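Local structure of transcription regulator AmtR (Mycobacterium smegmatis, 5E57) at residues A18-T23 with G27-R32. The protein is a TetR-family regulator linked to nitrogen and urea metabolism that probably binds DNA through a helix-turn-helix motif to control transcription. Sequence-based numbering, arbitrary orientation.
Sequences AELFTT and GSTSTR
In the N-terminal domain of this TetR-family regulator, the end of helix 9-23 packs against the turn leading into helix 31-38, the first helix of the predicted helix-turn-helix. Thr29 carries the contact from the turn, its side chain resting against both Leu20 and Phe21. With chi1 at -62°, OG1 sits beside the backbone N and CG2 anti to it, which turns both branches toward Leu20 CB. The methyl CG2 lies 3.7 Å from Leu20 CB, the two side chains crossing at about a right angle, and also reaches Phe21 CE1 at 4.0 Å. Thr29 CB meets the Phe21 ring at its edge, in the ring plane, 4.0 Å from CE1. Thr29 OG1 stands 3.6 Å from Leu20 O, but its hydrogen bond goes to the carbonyl of Gly25 in the connecting turn. Ile34 touches all three side chains, while Phe21 also packs on helix 52-61 and meets Tyr26 edge-to-face. Within helix 9-23, Thr22 OG1 adds a second bond to Ala18 O beside that of Thr22 N. Glu19 O is likewise gripped twice, by Thr23 N and Thr23 OG1 from opposite faces of its carbonyl plane. Just beyond Thr29, Ser30 N-caps helix 31-38 through OG to Arg33 N. With no hydrogen bond joining the two segments, their cohesion rests on van der Waals contact, while Thr29 satisfies its buried hydroxyl within the turn and presents its methyl to Leu20 and Phe21.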
# COMPACT_ATOMS: atom_id res chain seq x y z
N ALA A 18 8.61 9.53 -15.73
CA ALA A 18 7.83 9.28 -14.46
C ALA A 18 6.35 9.51 -14.74
O ALA A 18 5.46 8.82 -14.29
CB ALA A 18 8.32 10.18 -13.32
N GLU A 19 6.09 10.50 -15.56
CA GLU A 19 4.71 10.78 -15.92
C GLU A 19 4.06 9.61 -16.68
O GLU A 19 2.97 9.16 -16.34
CB GLU A 19 4.62 12.06 -16.75
CG GLU A 19 3.21 12.24 -17.30
CD GLU A 19 2.94 13.64 -17.84
OE1 GLU A 19 3.86 14.45 -17.93
OE2 GLU A 19 1.78 13.89 -18.21
N LEU A 20 4.72 9.15 -17.73
CA LEU A 20 4.17 8.16 -18.61
C LEU A 20 4.14 6.86 -17.89
O LEU A 20 3.18 6.09 -18.04
CB LEU A 20 4.99 8.05 -19.90
CG LEU A 20 4.98 9.32 -20.74
CD1 LEU A 20 6.22 9.43 -21.57
CD2 LEU A 20 3.71 9.38 -21.59
N PHE A 21 5.17 6.56 -17.10
CA PHE A 21 5.12 5.26 -16.44
C PHE A 21 4.01 5.21 -15.43
O PHE A 21 3.38 4.16 -15.24
CB PHE A 21 6.41 4.90 -15.71
CG PHE A 21 7.64 4.76 -16.61
CD1 PHE A 21 7.52 4.54 -17.93
CD2 PHE A 21 8.89 4.76 -16.06
CE1 PHE A 21 8.64 4.39 -18.74
CE2 PHE A 21 10.03 4.64 -16.85
CZ PHE A 21 9.90 4.45 -18.21
N THR A 22 3.77 6.32 -14.72
CA THR A 22 2.75 6.28 -13.65
C THR A 22 1.34 6.52 -14.17
O THR A 22 0.39 6.14 -13.52
CB THR A 22 3.00 7.30 -12.58
OG1 THR A 22 3.21 8.57 -13.20
CG2 THR A 22 4.23 6.91 -11.78
N THR A 23 1.20 7.16 -15.31
CA THR A 23 -0.14 7.45 -15.79
C THR A 23 -0.52 6.68 -17.04
O THR A 23 -1.71 6.57 -17.32
CB THR A 23 -0.37 8.98 -16.02
OG1 THR A 23 0.50 9.47 -17.03
CG2 THR A 23 -0.10 9.75 -14.76
N GLY A 27 5.54 -1.06 -19.34
CA GLY A 27 5.59 -1.88 -20.58
C GLY A 27 5.05 -1.19 -21.83
O GLY A 27 5.64 -1.25 -22.87
N SER A 28 3.94 -0.49 -21.66
CA SER A 28 3.29 0.32 -22.66
C SER A 28 4.00 1.52 -23.16
O SER A 28 3.55 2.05 -24.16
CB SER A 28 2.09 1.02 -22.02
OG SER A 28 1.20 0.06 -21.77
N THR A 29 4.94 2.07 -22.40
CA THR A 29 5.60 3.35 -22.80
C THR A 29 6.95 3.04 -23.49
O THR A 29 7.82 2.46 -22.88
CB THR A 29 5.84 4.26 -21.59
OG1 THR A 29 4.59 4.65 -20.98
CG2 THR A 29 6.60 5.51 -22.00
N SER A 30 7.10 3.43 -24.74
CA SER A 30 8.31 3.22 -25.51
C SER A 30 9.27 4.34 -25.25
O SER A 30 8.87 5.47 -24.84
CB SER A 30 7.94 3.18 -27.00
OG SER A 30 7.48 4.47 -27.41
N THR A 31 10.56 4.08 -25.55
CA THR A 31 11.54 5.13 -25.49
C THR A 31 11.23 6.21 -26.53
O THR A 31 11.60 7.36 -26.36
CB THR A 31 13.00 4.61 -25.59
OG1 THR A 31 13.15 3.75 -26.71
CG2 THR A 31 13.33 3.85 -24.32
N ARG A 32 10.49 5.84 -27.57
CA ARG A 32 10.13 6.79 -28.62
C ARG A 32 9.17 7.81 -28.04
O ARG A 32 9.33 9.01 -28.30
CB ARG A 32 9.54 6.04 -29.84